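Local coordinates for type IV pilus assembly protein PilC (PDB 2WHN) that probably serves as an essential inner-membrane component of the type IV pilus machine, controlling pilus assembly and disassembly and influencing the localisation and activity of the ATPase PilB, at residues A[10-15]-A[101-106]; A[16-21]-A[37-42]. One frame throughout, in Å; residues are numbered along the deposited sequence.

Contact 1 (A[10-15]-A[101-106]); sequences PGLKDL and SFLEKE
L12 and L103 mark the closest backbone approach, their CA atoms 7.4 Å apart, where the first turn of helix 12-28 lies against the last helix of the domain, 92-109. Two leucines about one helical turn apart, L12 and L15, bring the ends of their side chains to L103, and the two methyls of L103 are divided between them. Its CD2 meets CD1 of L12 at 3.8 Å, while its CD1 sits against the branch point of L15, with L103 CD1 to L15 CG also 3.8 Å and L15 CD2 only slightly farther. L12 gets there by its side chain rather than by its backbone: with CG anti to the backbone N (chi1 174°) the branch carries both methyls across to the partner helix.

The other methyl of L12 reaches past L103 to the next turn, its CD2 lying 3.9 Å from the carbonyl carbon C of E106. The E106 side chain comes near the same leucine, OE1 standing 4.0 Å from L12 CD1, so the aliphatic branch lies beside a carboxylate without bonding to it. L107 also touches L12, while A16 and S19 continue the packing around L103 along helix 12-28.

G11 is the N-cap of helix 12-28, and its N-H points to OD2 of D14. That bond is modelled very short, so its details are doubtful.

The contact brings together helix 12-28 and the C-terminal helix of an all-helical domain. No hydrogen bond passes between the two segments. The chemistry implies a join made by leucine branches in van der Waals contact, buried at L15 and L103 and giving way to a carboxylate at the E106 margin.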
loop_
_atom_site.group_PDB
_atom_site.type_symbol
_atom_site.label_atom_id
_atom_site.label_comp_id
_atom_site.label_asym_id
_atom_site.label_seq_id
_atom_site.Cartn_x
_atom_site.Cartn_y
_atom_site.Cartn_z
ATOM N N PRO A 10 -10.526 1.777 -4.537
ATOM C CA PRO A 10 -9.546 0.718 -4.764
ATOM C C PRO A 10 -10.170 -0.671 -4.645
ATOM O O PRO A 10 -10.938 -0.929 -3.722
ATOM C CB PRO A 10 -8.528 0.932 -3.637
ATOM C CG PRO A 10 -8.709 2.354 -3.211
ATOM C CD PRO A 10 -10.150 2.667 -3.421
ATOM N N GLY A 11 -9.822 -1.562 -5.566
ATOM C CA GLY A 11 -10.252 -2.948 -5.483
ATOM C C GLY A 11 -9.137 -3.879 -5.045
ATOM O O GLY A 11 -8.039 -3.437 -4.691
ATOM N N LEU A 12 -9.436 -5.172 -5.028
ATOM C CA LEU A 12 -8.435 -6.188 -4.758
ATOM C C LEU A 12 -7.280 -6.071 -5.745
ATOM O O LEU A 12 -6.115 -6.172 -5.361
ATOM C CB LEU A 12 -9.055 -7.588 -4.846
ATOM C CG LEU A 12 -8.076 -8.760 -4.727
ATOM C CD1 LEU A 12 -7.360 -8.733 -3.386
ATOM C CD2 LEU A 12 -8.789 -10.094 -4.931
ATOM N N LYS A 13 -7.608 -5.890 -7.019
ATOM C CA LYS A 13 -6.586 -5.749 -8.046
ATOM C C LYS A 13 -5.670 -4.571 -7.732
ATOM O O LYS A 13 -4.448 -4.716 -7.709
ATOM C CB LYS A 13 -7.210 -5.579 -9.433
ATOM C CG LYS A 13 -6.260 -5.931 -10.569
ATOM C CD LYS A 13 -6.886 -5.690 -11.933
ATOM C CE LYS A 13 -7.287 -4.232 -12.104
ATOM N NZ LYS A 13 -6.248 -3.300 -11.579
ATOM N N ASP A 14 -6.269 -3.421 -7.438
ATOM C CA ASP A 14 -5.505 -2.214 -7.136
ATOM C C ASP A 14 -4.527 -2.458 -5.988
ATOM O O ASP A 14 -3.367 -2.050 -6.051
ATOM C CB ASP A 14 -6.441 -1.060 -6.789
ATOM C CG ASP A 14 -7.473 -0.800 -7.873
ATOM O OD1 ASP A 14 -7.158 -0.070 -8.837
ATOM O OD2 ASP A 14 -8.601 -1.325 -7.760
ATOM N N LEU A 15 -5.002 -3.130 -4.944
ATOM C CA LEU A 15 -4.178 -3.397 -3.771
ATOM C C LEU A 15 -3.068 -4.404 -4.063
ATOM O O LEU A 15 -1.943 -4.254 -3.581
ATOM C CB LEU A 15 -5.038 -3.874 -2.596
ATOM C CG LEU A 15 -4.265 -4.113 -1.295
ATOM C CD1 LEU A 15 -3.602 -2.818 -0.819
ATOM C CD2 LEU A 15 -5.180 -4.669 -0.220
ATOM N N SER A 101 1.999 -11.635 -2.743
ATOM C CA SER A 101 1.765 -12.982 -3.263
ATOM C C SER A 101 0.428 -13.530 -2.778
ATOM O O SER A 101 -0.300 -14.180 -3.527
ATOM C CB SER A 101 2.887 -13.924 -2.828
ATOM O OG SER A 101 4.129 -13.509 -3.366
ATOM N N PHE A 102 0.158 -13.328 -1.494
ATOM C CA PHE A 102 -1.130 -13.665 -0.916
ATOM C C PHE A 102 -2.272 -13.019 -1.701
ATOM O O PHE A 102 -3.271 -13.671 -2.017
ATOM C CB PHE A 102 -1.179 -13.216 0.544
ATOM C CG PHE A 102 -2.485 -13.500 1.218
ATOM C CD1 PHE A 102 -2.738 -14.746 1.769
ATOM C CD2 PHE A 102 -3.473 -12.532 1.280
ATOM C CE1 PHE A 102 -3.950 -15.019 2.376
ATOM C CE2 PHE A 102 -4.685 -12.796 1.891
ATOM C CZ PHE A 102 -4.927 -14.042 2.434
ATOM N N LEU A 103 -2.117 -11.738 -2.021
ATOM C CA LEU A 103 -3.188 -10.974 -2.652
ATOM C C LEU A 103 -3.358 -11.367 -4.115
ATOM O O LEU A 103 -4.484 -11.515 -4.603
ATOM C CB LEU A 103 -2.921 -9.476 -2.530
ATOM C CG LEU A 103 -3.114 -8.895 -1.129
ATOM C CD1 LEU A 103 -2.510 -7.498 -1.015
ATOM C CD2 LEU A 103 -4.592 -8.882 -0.759
ATOM N N GLU A 104 -2.237 -11.589 -4.794
ATOM C CA GLU A 104 -2.258 -12.035 -6.180
ATOM C C GLU A 104 -3.010 -13.352 -6.325
ATOM O O GLU A 104 -3.719 -13.563 -7.301
ATOM C CB GLU A 104 -0.836 -12.190 -6.717
ATOM C CG GLU A 104 -0.246 -10.914 -7.276
ATOM C CD GLU A 104 1.263 -10.894 -7.179
ATOM O OE1 GLU A 104 1.842 -11.910 -6.732
ATOM O OE2 GLU A 104 1.870 -9.875 -7.573
ATOM N N LYS A 105 -2.841 -14.239 -5.353
ATOM C CA LYS A 105 -3.491 -15.544 -5.401
ATOM C C LYS A 105 -4.967 -15.456 -5.024
ATOM O O LYS A 105 -5.810 -16.109 -5.636
ATOM C CB LYS A 105 -2.753 -16.546 -4.512
ATOM C CG LYS A 105 -1.474 -17.091 -5.139
ATOM C CD LYS A 105 -0.770 -18.079 -4.216
ATOM C CE LYS A 105 0.208 -17.369 -3.289
ATOM N NZ LYS A 105 0.601 -18.236 -2.140
ATOM N N GLU A 106 -5.280 -14.627 -4.034
ATOM C CA GLU A 106 -6.665 -14.292 -3.723
ATOM C C GLU A 106 -7.349 -13.742 -4.970
ATOM O O GLU A 106 -8.458 -14.145 -5.314
ATOM C CB GLU A 106 -6.727 -13.260 -2.590
ATOM C CG GLU A 106 -7.957 -13.382 -1.694
ATOM C CD GLU A 106 -8.331 -12.071 -1.015
ATOM O OE1 GLU A 106 -7.439 -11.417 -0.436
ATOM O OE2 GLU A 106 -9.526 -11.705 -1.050
#

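Contact 2 (A[16-21]-A[37-42])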
loop_
_atom_site.group_PDB
_atom_site.type_symbol
_atom_site.label_atom_id
_atom_site.label_comp_id
_atom_site.label_asym_id
_atom_site.label_seq_id
_atom_site.Cartn_x
_atom_site.Cartn_y
_atom_site.Cartn_z
ATOM N N ALA A 16 -3.383 -5.427 -4.851
ATOM C CA ALA A 16 -2.386 -6.417 -5.249
ATOM C C ALA A 16 -1.252 -5.783 -6.053
ATOM O O ALA A 16 -0.078 -6.062 -5.813
ATOM C CB ALA A 16 -3.034 -7.543 -6.038
ATOM N N ILE A 17 -1.612 -4.945 -7.021
ATOM C CA ILE A 17 -0.625 -4.250 -7.844
ATOM C C ILE A 17 0.262 -3.345 -6.992
ATOM O O ILE A 17 1.492 -3.462 -7.013
ATOM C CB ILE A 17 -1.309 -3.436 -8.967
ATOM C CG1 ILE A 17 -1.972 -4.383 -9.965
ATOM C CG2 ILE A 17 -0.304 -2.536 -9.677
ATOM C CD1 ILE A 17 -2.760 -3.679 -11.048
ATOM N N PHE A 18 -0.367 -2.491 -6.188
ATOM C CA PHE A 18 0.369 -1.646 -5.251
ATOM C C PHE A 18 1.371 -2.446 -4.424
ATOM O O PHE A 18 2.528 -2.047 -4.276
ATOM C CB PHE A 18 -0.585 -0.917 -4.308
ATOM C CG PHE A 18 0.097 -0.332 -3.097
ATOM C CD1 PHE A 18 0.840 0.829 -3.199
ATOM C CD2 PHE A 18 -0.001 -0.950 -1.865
ATOM C CE1 PHE A 18 1.474 1.366 -2.092
ATOM C CE2 PHE A 18 0.620 -0.415 -0.753
ATOM C CZ PHE A 18 1.367 0.739 -0.866
ATOM N N SER A 19 0.900 -3.540 -3.830
ATOM C CA SER A 19 1.711 -4.347 -2.921
ATOM C C SER A 19 2.899 -4.983 -3.642
ATOM O O SER A 19 4.003 -5.032 -3.106
ATOM C CB SER A 19 0.857 -5.435 -2.254
ATOM O OG SER A 19 -0.191 -4.873 -1.479
ATOM N N ARG A 20 2.658 -5.494 -4.848
ATOM C CA ARG A 20 3.729 -6.038 -5.678
ATOM C C ARG A 20 4.770 -4.974 -6.059
ATOM O O ARG A 20 5.978 -5.199 -5.947
ATOM C CB ARG A 20 3.152 -6.694 -6.935
ATOM C CG ARG A 20 4.207 -7.322 -7.837
ATOM C CD ARG A 20 5.152 -8.201 -7.023
ATOM N NE ARG A 20 4.470 -9.390 -6.520
ATOM C CZ ARG A 20 4.955 -10.192 -5.575
ATOM N NH1 ARG A 20 6.135 -9.936 -5.018
ATOM N NH2 ARG A 20 4.257 -11.254 -5.189
ATOM N N GLN A 21 4.295 -3.821 -6.518
ATOM C CA GLN A 21 5.178 -2.714 -6.879
ATOM C C GLN A 21 6.101 -2.335 -5.731
ATOM O O GLN A 21 7.311 -2.177 -5.916
ATOM C CB GLN A 21 4.361 -1.494 -7.299
ATOM C CG GLN A 21 3.660 -1.645 -8.643
ATOM C CD GLN A 21 2.670 -0.528 -8.900
ATOM O OE1 GLN A 21 2.148 0.083 -7.966
ATOM N NE2 GLN A 21 2.432 -0.230 -10.173
ATOM N N ALA A 37 6.902 7.561 -3.821
ATOM C CA ALA A 37 6.862 8.655 -4.787
ATOM C C ALA A 37 6.706 8.147 -6.219
ATOM O O ALA A 37 6.033 8.773 -7.043
ATOM C CB ALA A 37 8.107 9.523 -4.662
ATOM N N ILE A 38 7.346 7.020 -6.514
ATOM C CA ILE A 38 7.233 6.391 -7.826
ATOM C C ILE A 38 5.849 5.779 -7.992
ATOM O O ILE A 38 5.220 5.921 -9.044
ATOM C CB ILE A 38 8.293 5.287 -8.009
ATOM C CG1 ILE A 38 9.682 5.899 -8.196
ATOM C CG2 ILE A 38 7.927 4.374 -9.174
ATOM C CD1 ILE A 38 10.793 5.091 -7.550
ATOM N N LEU A 39 5.375 5.126 -6.933
ATOM C CA LEU A 39 4.087 4.444 -6.941
ATOM C C LEU A 39 2.930 5.415 -7.100
ATOM O O LEU A 39 1.942 5.109 -7.767
ATOM C CB LEU A 39 3.894 3.641 -5.650
ATOM C CG LEU A 39 4.519 2.255 -5.687
ATOM C CD1 LEU A 39 4.140 1.458 -4.454
ATOM C CD2 LEU A 39 4.103 1.539 -6.966
ATOM N N GLU A 40 3.021 6.541 -6.402
ATOM C CA GLU A 40 1.958 7.536 -6.396
ATOM C C GLU A 40 1.780 8.146 -7.782
ATOM O O GLU A 40 0.806 8.850 -8.038
ATOM C CB GLU A 40 2.255 8.637 -5.374
ATOM C CG GLU A 40 3.137 9.758 -5.908
ATOM C CD GLU A 40 3.406 10.841 -4.876
ATOM O OE1 GLU A 40 2.706 10.874 -3.843
ATOM O OE2 GLU A 40 4.314 11.671 -5.109
ATOM N N ARG A 41 2.734 7.882 -8.668
ATOM C CA ARG A 41 2.649 8.371 -10.040
ATOM C C ARG A 41 2.188 7.277 -10.996
ATOM O O ARG A 41 1.757 7.566 -12.109
ATOM C CB ARG A 41 3.990 8.948 -10.501
ATOM C CG ARG A 41 4.236 10.378 -10.049
ATOM C CD ARG A 41 5.384 11.018 -10.815
ATOM N NE ARG A 41 6.633 10.283 -10.637
ATOM C CZ ARG A 41 7.357 10.302 -9.523
ATOM N NH1 ARG A 41 6.957 11.020 -8.482
ATOM N NH2 ARG A 41 8.481 9.600 -9.447
ATOM N N GLN A 42 2.266 6.024 -10.558
ATOM C CA GLN A 42 1.938 4.897 -11.428
ATOM C C GLN A 42 0.729 4.103 -10.935
ATOM O O GLN A 42 0.549 2.941 -11.299
ATOM C CB GLN A 42 3.147 3.973 -11.606
ATOM C CG GLN A 42 4.427 4.702 -11.988
ATOM C CD GLN A 42 5.497 3.775 -12.536
ATOM O OE1 GLN A 42 5.199 2.688 -13.029
ATOM N NE2 GLN A 42 6.750 4.214 -12.474
#
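This is a mainly apolar contact centred on L39, with glutamines at its margin, between helices that are neighbours in sequence: F18 and Q21 of helix 12-28 meet L39 of helix 32-39, within a span predicted to be transmembrane but folded here as two separate helices. The CA atoms of Q21 and L39 are 7.2 Å apart. L39 projects at its partner, its CG anti to the carbonyl carbon (chi1 -85°), and its two methyls go to different neighbours.

CD1 of L39 comes obliquely to CD1 and CE1 of the F18 ring, 3.6 Å from F18 CE1, and the two side chains run nearly at right angles. The same ring stacks edge-to-face with F48 and touches L52, both on helix 46-60, so L39 is packed on an aromatic that is itself held by a third helix.

CD2 of L39 is turned to the Q21 side chain, but the two are modelled too close together, which leaves the placing of that whole side chain against the methyl doubtful. Beyond L39 the chain makes a type I turn to Q42, closed by Q42 N to L39 O at 3.0 Å.

The chemistry is thus one leucine packed on a phenyl ring, with Q21 flanking it in a way the model leaves uncertain and no hydrogen bond joining the segments.

Contacts 1 and 2 share helix 12-28 and sit about 12 Å apart, centre to centre, with the second nested inside the chain loop closed by the first. Segment 16-21 follows directly on 10-15, whose last four residues begin that helix, which packs against helix 92-109 and against helix 32-39. The two contacts also touch directly: R20 NE makes a salt bridge with E104 OE2 at 2.8 Å, and R20 NH2 probably bonds S101 OG at 2.9 Å. D97 receives a further salt bridge from R20. This charged group therefore supplies the polar tie that contact 1 lacks, alongside L103 packing its CB against A16 CB at 4.0 Å.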